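Local coordinates for INSIG protein homolog (Mycobacterium vanbaalenii PYR-1, PDB 4XU6) that binds diacylglycerol as a homotrimeric membrane protein of the INSIG family, at residues A[132-135]-A[136-140]; A[159-162]-A[163-166]; A[7-10]-A[11-15]. All coordinates share one frame; numbering follows the deposited sequence.

Contact 1: A[132-135]-A[136-140]. With TDA (N-tridecanoic acid), chain E; TDA (N-tridecanoic acid), chain F.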
ATOM      1  N   ALA A 132      20.524  -0.728  -7.048  1.00 23.27           N
ATOM      2  CA  ALA A 132      19.657  -1.625  -7.820  1.00 23.09           C
ATOM      3  C   ALA A 132      20.483  -2.473  -8.778  1.00 24.38           C
ATOM      4  O   ALA A 132      20.016  -3.503  -9.265  1.00 25.78           O
ATOM      5  CB  ALA A 132      18.594  -0.843  -8.599  1.00 24.29           C
ATOM      6  N   VAL A 133      21.701  -2.022  -9.072  1.00 23.92           N
ATOM      7  CA  VAL A 133      22.621  -2.811  -9.892  1.00 26.63           C
ATOM      8  C   VAL A 133      23.553  -3.644  -9.008  1.00 26.01           C
ATOM      9  O   VAL A 133      23.667  -4.856  -9.180  1.00 27.62           O
ATOM     10  CB  VAL A 133      23.465  -1.918 -10.835  1.00 32.46           C
ATOM     11  CG1 VAL A 133      24.579  -2.739 -11.478  1.00 32.50           C
ATOM     12  CG2 VAL A 133      22.577  -1.280 -11.904  1.00 29.83           C
ATOM     13  N   ILE A 134      24.199  -2.986  -8.050  1.00 26.85           N
ATOM     14  CA  ILE A 134      25.165  -3.646  -7.171  1.00 27.93           C
ATOM     15  C   ILE A 134      24.536  -4.714  -6.265  1.00 29.88           C
ATOM     16  O   ILE A 134      25.088  -5.804  -6.114  1.00 26.96           O
ATOM     17  CB  ILE A 134      25.931  -2.612  -6.319  1.00 26.67           C
ATOM     18  CG1 ILE A 134      26.845  -1.768  -7.213  1.00 33.77           C
ATOM     19  CG2 ILE A 134      26.756  -3.284  -5.218  1.00 27.83           C
ATOM     20  CD1 ILE A 134      27.545  -0.637  -6.465  1.00 32.36           C
ATOM     21  N   GLY A 135      23.398  -4.397  -5.654  1.00 27.38           N
ATOM     22  CA  GLY A 135      22.702  -5.355  -4.804  1.00 24.74           C
ATOM     23  C   GLY A 135      22.433  -6.691  -5.472  1.00 25.13           C
ATOM     24  O   GLY A 135      22.885  -7.732  -4.992  1.00 24.59           O
ATOM     25  N   PRO A 136      21.687  -6.678  -6.586  1.00 25.66           N
ATOM     26  CA  PRO A 136      21.434  -7.940  -7.290  1.00 27.73           C
ATOM     27  C   PRO A 136      22.707  -8.626  -7.805  1.00 28.79           C
ATOM     28  O   PRO A 136      22.757  -9.853  -7.832  1.00 26.45           O
ATOM     29  CB  PRO A 136      20.551  -7.509  -8.464  1.00 26.88           C
ATOM     30  CG  PRO A 136      19.818  -6.310  -7.939  1.00 25.56           C
ATOM     31  CD  PRO A 136      20.847  -5.582  -7.101  1.00 24.93           C
ATOM     32  N   ALA A 137      23.709  -7.851  -8.207  1.00 28.50           N
ATOM     33  CA  ALA A 137      24.968  -8.424  -8.687  1.00 27.76           C
ATOM     34  C   ALA A 137      25.679  -9.217  -7.583  1.00 28.03           C
ATOM     35  O   ALA A 137      26.151 -10.327  -7.819  1.00 30.03           O
ATOM     36  CB  ALA A 137      25.885  -7.324  -9.239  1.00 29.71           C
ATOM     37  N   VAL A 138      25.763  -8.634  -6.390  1.00 24.75           N
ATOM     38  CA  VAL A 138      26.329  -9.322  -5.233  1.00 27.92           C
ATOM     39  C   VAL A 138      25.558 -10.610  -4.929  1.00 28.65           C
ATOM     40  O   VAL A 138      26.156 -11.659  -4.696  1.00 27.76           O
ATOM     41  CB  VAL A 138      26.361  -8.416  -3.987  1.00 28.29           C
ATOM     42  CG1 VAL A 138      26.682  -9.217  -2.732  1.00 28.89           C
ATOM     43  CG2 VAL A 138      27.371  -7.278  -4.173  1.00 30.03           C
ATOM     44  N   GLU A 139      24.229 -10.536  -4.954  1.00 26.92           N
ATOM     45  CA  GLU A 139      23.412 -11.716  -4.693  1.00 25.60           C
ATOM     46  C   GLU A 139      23.616 -12.805  -5.739  1.00 27.73           C
ATOM     47  O   GLU A 139      23.691 -13.990  -5.410  1.00 25.69           O
ATOM     48  CB  GLU A 139      21.926 -11.340  -4.591  1.00 26.60           C
ATOM     49  CG  GLU A 139      21.616 -10.468  -3.371  1.00 25.81           C
ATOM     50  CD  GLU A 139      20.193 -10.625  -2.883  1.00 26.38           C
ATOM     51  OE1 GLU A 139      19.629 -11.726  -3.028  1.00 26.19           O
ATOM     52  OE2 GLU A 139      19.645  -9.639  -2.356  1.00 27.99           O
ATOM     53  N   ILE A 140      23.704 -12.407  -7.002  1.00 26.16           N
ATOM     54  CA  ILE A 140      23.904 -13.378  -8.074  1.00 27.84           C
ATOM     55  C   ILE A 140      25.229 -14.129  -7.878  1.00 27.64           C
ATOM     56  O   ILE A 140      25.292 -15.351  -8.049  1.00 28.55           O
ATOM     57  CB  ILE A 140      23.841 -12.703  -9.465  1.00 29.95           C
ATOM     58  CG1 ILE A 140      22.391 -12.350  -9.823  1.00 26.56           C
ATOM     59  CG2 ILE A 140      24.446 -13.603 -10.546  1.00 33.04           C
ATOM     60  CD1 ILE A 140      22.271 -11.263 -10.906  1.00 30.06           C
TER
HETATM   61  O21 TDA E 304      16.545 -10.371  -0.633  1.00 38.27           O
HETATM   62  O22 TDA E 304      18.561 -11.313   0.048  1.00 39.98           O
HETATM   63  C21 TDA E 304      17.881 -10.290  -0.045  1.00 32.23           C
HETATM   64  C22 TDA E 304      18.398  -8.993   0.505  1.00 27.69           C
HETATM   65  C23 TDA E 304      17.570  -7.803   0.014  1.00 27.84           C
HETATM   66  C24 TDA E 304      17.995  -6.508   0.706  1.00 28.30           C
HETATM   67  C25 TDA E 304      17.249  -5.301   0.135  1.00 25.32           C
HETATM   68  C26 TDA E 304      17.639  -3.999   0.828  1.00 31.04           C
HETATM   69  C27 TDA E 304      17.102  -4.031   2.252  1.00 30.30           C
HETATM   70  C28 TDA E 304      17.413  -2.761   3.011  1.00 35.45           C
HETATM   71  C29 TDA E 304      16.992  -2.928   4.462  1.00 34.42           C
HETATM   72  C30 TDA E 304      17.262  -1.623   5.187  1.00 32.27           C
HETATM   73  C31 TDA E 304      16.334  -0.537   4.663  1.00 34.74           C
HETATM   74  C32 TDA E 304      16.452   0.729   5.502  1.00 34.82           C
HETATM   75  C33 TDA E 304      16.016   1.953   4.706  1.00 34.63           C
HETATM   76  C21 TDA F 305      22.977 -11.168   0.345  1.00 37.19           C
HETATM   77  C22 TDA F 305      23.879 -10.009  -0.016  1.00 38.36           C
HETATM   78  C23 TDA F 305      23.208  -8.670   0.250  1.00 35.46           C
HETATM   79  C24 TDA F 305      24.100  -7.534  -0.248  1.00 36.02           C
HETATM   80  C25 TDA F 305      23.448  -6.172  -0.056  1.00 37.90           C
HETATM   81  C26 TDA F 305      24.131  -5.100  -0.905  1.00 38.12           C
HETATM   82  C27 TDA F 305      25.636  -5.100  -0.671  1.00 42.15           C
HETATM   83  C28 TDA F 305      26.343  -4.173  -1.648  1.00 40.55           C
HETATM   84  C29 TDA F 305      27.191  -3.167  -0.884  1.00 50.00           C
HETATM   85  C30 TDA F 305      28.249  -3.879  -0.051  1.00 49.18           C
HETATM   86  C31 TDA F 305      28.764  -2.950   1.042  1.00 45.73           C
HETATM   87  C32 TDA F 305      29.108  -1.577   0.472  1.00 47.77           C
HETATM   88  C33 TDA F 305      29.987  -0.788   1.435  1.00 46.75           C
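Ile134 and Val138 sit one turn apart on a proline-kinked transmembrane helix, 122-144, where it lines the lipid pocket. Their methyl groups meet only loosely, Ile134 CG2 lying 4.2 Å from Val138 CG2 as the two side chains cross obliquely. Both touch the same fatty chain: CG2 of Ile134 is 3.7 Å from C28 of the tridecanoic acid of chain F. Val138 lays CG1 along that acyl chain, 4.0 Å from its C24, because this branch is trans to the main-chain nitrogen (chi1 168°).

The kink follows from Pro136, whose N has no hydrogen to give to the turn before it. In place of a bond, Pro136 CG stands 3.1 Å from Ala132 O. The residue before the proline, Gly135, has no side chain, and at its backbone angles a CB would run into Pro136 CD. Normal i to i+4 bonding resumes at once, with Ala137 N, Val138 N and Glu139 N bonded to the carbonyls of Val133, Ile134 and Gly135; the Val138 N-H...O angle of 171° is nearly straight.

Glu139 supplies the polar end. Extended beyond CG, it brings OE2 to 3.0 Å from C21, the carboxyl carbon of the tridecanoic acid of chain E. Tyr150 hydrogen-bonds OE1 and Tyr168 hydrogen-bonds OE2, so each carboxylate oxygen is held and the group's rotation is fixed. Tyr150 also hydrogen-bonds the ligand and so joins the Glu139 carboxylate to the ligand's carboxyl end. Aliphatic walls along an acyl chain, with an acid-and-tyrosine polar end, are consistent with a diacylglycerol pocket, here built on a transmembrane helix with a proline kink.

Contact 2: A[159-162]-A[163-166]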
ATOM      1  N   GLY A 159      19.292 -16.534 -11.253  1.00 28.05           N
ATOM      2  CA  GLY A 159      19.325 -17.238  -9.983  1.00 29.83           C
ATOM      3  C   GLY A 159      18.720 -16.473  -8.817  1.00 27.46           C
ATOM      4  O   GLY A 159      18.497 -17.045  -7.752  1.00 27.28           O
ATOM      5  N   VAL A 160      18.455 -15.183  -9.005  1.00 26.50           N
ATOM      6  CA  VAL A 160      17.831 -14.385  -7.947  1.00 25.93           C
ATOM      7  C   VAL A 160      16.490 -13.773  -8.391  1.00 27.11           C
ATOM      8  O   VAL A 160      16.108 -13.861  -9.559  1.00 26.95           O
ATOM      9  CB  VAL A 160      18.775 -13.284  -7.401  1.00 26.14           C
ATOM     10  CG1 VAL A 160      20.130 -13.868  -7.011  1.00 24.20           C
ATOM     11  CG2 VAL A 160      18.947 -12.141  -8.415  1.00 25.34           C
ATOM     12  N   ALA A 161      15.770 -13.152  -7.459  1.00 23.80           N
ATOM     13  CA  ALA A 161      14.436 -12.639  -7.780  1.00 25.61           C
ATOM     14  C   ALA A 161      14.491 -11.320  -8.545  1.00 21.92           C
ATOM     15  O   ALA A 161      15.222 -10.406  -8.168  1.00 23.91           O
ATOM     16  CB  ALA A 161      13.603 -12.485  -6.514  1.00 23.36           C
ATOM     17  N   PRO A 162      13.720 -11.222  -9.638  1.00 22.53           N
ATOM     18  CA  PRO A 162      13.621  -9.956 -10.376  1.00 25.32           C
ATOM     19  C   PRO A 162      13.164  -8.791  -9.486  1.00 22.40           C
ATOM     20  O   PRO A 162      13.574  -7.659  -9.737  1.00 23.14           O
ATOM     21  CB  PRO A 162      12.581 -10.265 -11.458  1.00 23.62           C
ATOM     22  CG  PRO A 162      12.774 -11.759 -11.721  1.00 25.53           C
ATOM     23  CD  PRO A 162      13.068 -12.343 -10.345  1.00 25.33           C
ATOM     24  N   PHE A 163      12.362  -9.067  -8.453  1.00 23.34           N
ATOM     25  CA  PHE A 163      11.903  -8.002  -7.558  1.00 22.83           C
ATOM     26  C   PHE A 163      13.034  -7.300  -6.798  1.00 21.29           C
ATOM     27  O   PHE A 163      12.824  -6.230  -6.244  1.00 20.67           O
ATOM     28  CB  PHE A 163      10.775  -8.455  -6.598  1.00 21.10           C
ATOM     29  CG  PHE A 163      11.189  -9.492  -5.562  1.00 22.08           C
ATOM     30  CD1 PHE A 163      12.097  -9.179  -4.544  1.00 22.91           C
ATOM     31  CD2 PHE A 163      10.607 -10.751  -5.570  1.00 21.17           C
ATOM     32  CE1 PHE A 163      12.451 -10.134  -3.581  1.00 22.99           C
ATOM     33  CE2 PHE A 163      10.945 -11.714  -4.613  1.00 26.41           C
ATOM     34  CZ  PHE A 163      11.869 -11.401  -3.617  1.00 25.14           C
ATOM     35  N   LEU A 164      14.222  -7.906  -6.763  1.00 22.22           N
ATOM     36  CA  LEU A 164      15.362  -7.262  -6.108  1.00 21.64           C
ATOM     37  C   LEU A 164      15.687  -5.919  -6.735  1.00 19.92           C
ATOM     38  O   LEU A 164      16.103  -4.999  -6.046  1.00 20.54           O
ATOM     39  CB  LEU A 164      16.607  -8.150  -6.154  1.00 19.96           C
ATOM     40  CG  LEU A 164      16.528  -9.424  -5.311  1.00 24.80           C
ATOM     41  CD1 LEU A 164      17.813 -10.238  -5.481  1.00 25.27           C
ATOM     42  CD2 LEU A 164      16.297  -9.086  -3.843  1.00 22.88           C
ATOM     43  N   ALA A 165      15.513  -5.799  -8.046  1.00 22.39           N
ATOM     44  CA  ALA A 165      15.863  -4.539  -8.687  1.00 23.33           C
ATOM     45  C   ALA A 165      15.045  -3.352  -8.131  1.00 20.99           C
ATOM     46  O   ALA A 165      15.631  -2.378  -7.658  1.00 22.11           O
ATOM     47  CB  ALA A 165      15.793  -4.642 -10.231  1.00 25.74           C
ATOM     48  N   PRO A 166      13.692  -3.437  -8.155  1.00 22.35           N
ATOM     49  CA  PRO A 166      13.002  -2.292  -7.540  1.00 21.81           C
ATOM     50  C   PRO A 166      13.107  -2.263  -6.009  1.00 20.48           C
ATOM     51  O   PRO A 166      13.002  -1.185  -5.428  1.00 19.67           O
ATOM     52  CB  PRO A 166      11.539  -2.478  -7.978  1.00 20.44           C
ATOM     53  CG  PRO A 166      11.406  -3.929  -8.334  1.00 22.43           C
ATOM     54  CD  PRO A 166      12.759  -4.312  -8.891  1.00 22.58           C
TER
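Ala161 CB lies over one face of the Phe163 ring in a CH-pi contact, 3.5 Å from the centroid and 17° off the ring normal. The methyl is displaced toward the rim, and Ala161 CB comes closest to Phe163 CE2, at 3.4 Å. Phe163 reaches this place by setting CG between its own backbone N and carbonyl carbon (chi1 67°), which folds the ring back along the chain toward Ala161.

A second apolar pair lies one residue out at each end. Val160 CG2 meets Leu164 CD1 at 3.7 Å, the two side chains crossing at about a right angle, and CD1 is equally close to Val160 CB.

What sets both pairs is the backbone, a type I beta turn from Ala161 to Leu164. Leu164 N donates to Ala161 O over 3.0 Å, and the donor lies 53° out of the carbonyl plane, so it is not on a lone pair. Ala165 N follows with a bond of 3.2 Å to Pro162 O, so the turn runs on into helix 164-184. Pro166 CD, in turn, lies 3.5 Å from the same Pro162 O.

Around this entry, Val160 and Leu164 press on Glu139 of helix 122-144 and on Tyr150 of strand 148-150, Leu164 also touching bound tridecanoic acid. Pro162, Phe163 and Pro166 pack against helix 101-119, meeting Val101, Thr105 and Val108 between them.

Contact 3: A[7-10]-A[11-15]; sequences EAVV and LFLLG. With BOG (octyl beta-D-glucopyranoside), chain B.
Along the first transmembrane helix, 5-29, this is a plain turn-to-turn contact, in which Val9 and Leu13 form the side-chain pair. They lie side by side and point the same way, Val9 CG1 being 4.1 Å from Leu13 CD1. The spacing is that of light van der Waals contact, so the regular backbone does most of the joining.

Four successive i to i+4 bonds supply the evidence: Leu11, Phe12, Leu13 and Leu14 donate their N-H groups to the carbonyls of Glu7, Ala8, Val9 and Val10. The distances span a narrow range, from 2.9 Å for Phe12 N to Ala8 O up to 3.0 Å for Leu11 N to Glu7 O, with no break or kink. Leu11 turns CG anti to its carbonyl carbon (chi1 -63°), which rests CG 3.3 Å from Glu7 O and brings CD2 to the detergent tail.

A bound octyl glucoside follows one flank. Its sugar hydroxyl O2 donates to Glu7 OE2 over 2.7 Å, while its tail runs past Val10 and Leu11; Leu11 CD2 stands 3.8 Å from C7'. The other carboxylate oxygen of Glu7 forms a salt bridge with Arg186 and accepts the backbone N-H of Arg4, so the acid is gripped by several partners, and Arg185 also bonds the detergent.

Leu11 and Leu14 touch Leu178 of helix 164-184, and Phe12 touches Ile51 of helix 48-64. The result is a regular transmembrane helix packed on two others of its bundle, with Glu7 at the sugar head of a detergent and Val10 and Leu11 along its octyl tail.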
ATOM      1  N   GLU A   7      26.563   9.282  13.285  1.00 26.84           N
ATOM      2  CA  GLU A   7      25.472   9.219  12.317  1.00 31.04           C
ATOM      3  C   GLU A   7      25.587   7.973  11.463  1.00 28.76           C
ATOM      4  O   GLU A   7      24.591   7.287  11.210  1.00 26.22           O
ATOM      5  CB  GLU A   7      25.473  10.478  11.442  1.00 26.25           C
ATOM      6  CG  GLU A   7      25.173  11.729  12.238  1.00 26.58           C
ATOM      7  CD  GLU A   7      25.599  13.002  11.545  1.00 25.58           C
ATOM      8  OE1 GLU A   7      26.245  12.926  10.478  1.00 26.98           O
ATOM      9  OE2 GLU A   7      25.277  14.086  12.067  1.00 24.55           O
ATOM     10  N   ALA A   8      26.809   7.676  11.028  1.00 26.80           N
ATOM     11  CA  ALA A   8      27.073   6.494  10.224  1.00 27.35           C
ATOM     12  C   ALA A   8      26.735   5.226  11.006  1.00 29.23           C
ATOM     13  O   ALA A   8      26.237   4.256  10.440  1.00 24.59           O
ATOM     14  CB  ALA A   8      28.528   6.464   9.756  1.00 28.87           C
ATOM     15  N   VAL A   9      27.002   5.238  12.308  1.00 27.95           N
ATOM     16  CA  VAL A   9      26.706   4.070  13.137  1.00 28.04           C
ATOM     17  C   VAL A   9      25.198   3.859  13.303  1.00 26.54           C
ATOM     18  O   VAL A   9      24.712   2.724  13.216  1.00 27.86           O
ATOM     19  CB  VAL A   9      27.415   4.139  14.504  1.00 31.59           C
ATOM     20  CG1 VAL A   9      26.877   3.072  15.443  1.00 32.32           C
ATOM     21  CG2 VAL A   9      28.918   3.959  14.313  1.00 32.09           C
ATOM     22  N   VAL A  10      24.460   4.945  13.521  1.00 27.45           N
ATOM     23  CA  VAL A  10      23.003   4.860  13.629  1.00 27.78           C
ATOM     24  C   VAL A  10      22.377   4.338  12.334  1.00 26.88           C
ATOM     25  O   VAL A  10      21.488   3.488  12.374  1.00 24.37           O
ATOM     26  CB  VAL A  10      22.363   6.204  14.023  1.00 32.16           C
ATOM     27  CG1 VAL A  10      20.853   6.149  13.831  1.00 30.06           C
ATOM     28  CG2 VAL A  10      22.716   6.565  15.473  1.00 28.86           C
ATOM     29  N   LEU A  11      22.853   4.830  11.193  1.00 23.47           N
ATOM     30  CA  LEU A  11      22.364   4.349   9.898  1.00 25.01           C
ATOM     31  C   LEU A  11      22.712   2.881   9.665  1.00 25.79           C
ATOM     32  O   LEU A  11      21.897   2.120   9.123  1.00 23.86           O
ATOM     33  CB  LEU A  11      22.912   5.211   8.759  1.00 23.59           C
ATOM     34  CG  LEU A  11      22.455   6.668   8.798  1.00 27.45           C
ATOM     35  CD1 LEU A  11      23.022   7.434   7.620  1.00 28.55           C
ATOM     36  CD2 LEU A  11      20.925   6.750   8.812  1.00 29.07           C
ATOM     37  N   PHE A  12      23.925   2.489  10.070  1.00 24.13           N
ATOM     38  CA  PHE A  12      24.367   1.096   9.981  1.00 25.11           C
ATOM     39  C   PHE A  12      23.429   0.189  10.769  1.00 23.94           C
ATOM     40  O   PHE A  12      23.022  -0.858  10.275  1.00 24.11           O
ATOM     41  CB  PHE A  12      25.807   0.945  10.509  1.00 26.37           C
ATOM     42  CG  PHE A  12      26.285  -0.489  10.590  1.00 26.34           C
ATOM     43  CD1 PHE A  12      26.915  -1.089   9.505  1.00 26.57           C
ATOM     44  CD2 PHE A  12      26.102  -1.234  11.754  1.00 30.10           C
ATOM     45  CE1 PHE A  12      27.358  -2.413   9.565  1.00 27.30           C
ATOM     46  CE2 PHE A  12      26.536  -2.559  11.831  1.00 32.34           C
ATOM     47  CZ  PHE A  12      27.166  -3.152  10.733  1.00 29.35           C
ATOM     48  N   LEU A  13      23.113   0.586  12.002  1.00 24.60           N
ATOM     49  CA  LEU A  13      22.246  -0.216  12.866  1.00 26.13           C
ATOM     50  C   LEU A  13      20.817  -0.272  12.340  1.00 24.19           C
ATOM     51  O   LEU A  13      20.172  -1.315  12.392  1.00 23.64           O
ATOM     52  CB  LEU A  13      22.247   0.333  14.296  1.00 28.33           C
ATOM     53  CG  LEU A  13      23.594   0.263  15.025  1.00 31.06           C
ATOM     54  CD1 LEU A  13      23.513   0.949  16.383  1.00 29.55           C
ATOM     55  CD2 LEU A  13      24.068  -1.184  15.167  1.00 34.20           C
ATOM     56  N   LEU A  14      20.324   0.862  11.851  1.00 24.78           N
ATOM     57  CA  LEU A  14      19.000   0.927  11.237  1.00 27.00           C
ATOM     58  C   LEU A  14      18.893  -0.072  10.089  1.00 26.49           C
ATOM     59  O   LEU A  14      17.941  -0.863  10.017  1.00 23.00           O
ATOM     60  CB  LEU A  14      18.746   2.345  10.714  1.00 28.53           C
ATOM     61  CG  LEU A  14      17.306   2.792  10.525  1.00 39.63           C
ATOM     62  CD1 LEU A  14      16.589   2.721  11.862  1.00 45.75           C
ATOM     63  CD2 LEU A  14      17.252   4.220   9.973  1.00 33.55           C
ATOM     64  N   GLY A  15      19.867  -0.030   9.181  1.00 24.01           N
ATOM     65  CA  GLY A  15      19.891  -0.940   8.052  1.00 22.54           C
ATOM     66  C   GLY A  15      20.003  -2.398   8.472  1.00 25.12           C
ATOM     67  O   GLY A  15      19.341  -3.278   7.907  1.00 24.41           O
TER
HETATM   68  C1  BOG B 301      24.325  13.563  16.225  1.00 32.63           C
HETATM   69  O1  BOG B 301      23.996  12.596  15.233  1.00 31.86           O
HETATM   70  C2  BOG B 301      24.707  14.893  15.558  1.00 29.36           C
HETATM   71  O2  BOG B 301      25.828  14.685  14.687  1.00 30.11           O
HETATM   72  C3  BOG B 301      25.051  15.936  16.604  1.00 32.09           C
HETATM   73  O3  BOG B 301      25.250  17.205  15.969  1.00 29.44           O
HETATM   74  C4  BOG B 301      23.902  16.054  17.597  1.00 33.39           C
HETATM   75  O4  BOG B 301      24.294  16.936  18.656  1.00 35.83           O
HETATM   76  C5  BOG B 301      23.503  14.685  18.157  1.00 34.08           C
HETATM   77  O5  BOG B 301      23.213  13.768  17.097  1.00 32.98           O
HETATM   78  C6  BOG B 301      22.292  14.783  19.085  1.00 34.08           C
HETATM   79  O6  BOG B 301      21.147  15.262  18.371  1.00 36.33           O
HETATM   80  C1' BOG B 301      23.419  11.386  15.752  1.00 37.85           C
HETATM   81  C2' BOG B 301      22.749  10.664  14.582  1.00 32.26           C
HETATM   82  C3' BOG B 301      21.367  10.129  14.901  1.00 42.39           C
HETATM   83  C4' BOG B 301      20.343  10.661  13.907  1.00 39.94           C
HETATM   84  C5' BOG B 301      20.288   9.875  12.604  1.00 35.63           C
HETATM   85  C6' BOG B 301      18.836   9.489  12.315  1.00 35.27           C
HETATM   86  C7' BOG B 301      18.641   8.983  10.889  1.00 36.89           C
HETATM   87  C8' BOG B 301      18.919  10.086   9.886  1.00 34.07           C

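Overall arrangement
All three contacts are partly buried and local, but their surroundings differ. Contacts 1 and 2 touch: Leu164 CD1 packs 3.4 Å from Glu139 OE1, so the kinked helix 122-144 and the start of helix 164-184 share one wall of the lipid pocket. Contact 3, on helix 5-29, has its centre about 21 Å from that of contact 1 and about 25 Å from that of contact 2, across the chain's centre from the latter. Prolines shape contacts 1 and 2, whereas contact 3 is unbroken helix. Acids differ likewise: Glu139 is held by tyrosines beside a fatty acid, Glu7 by an arginine and a detergent sugar.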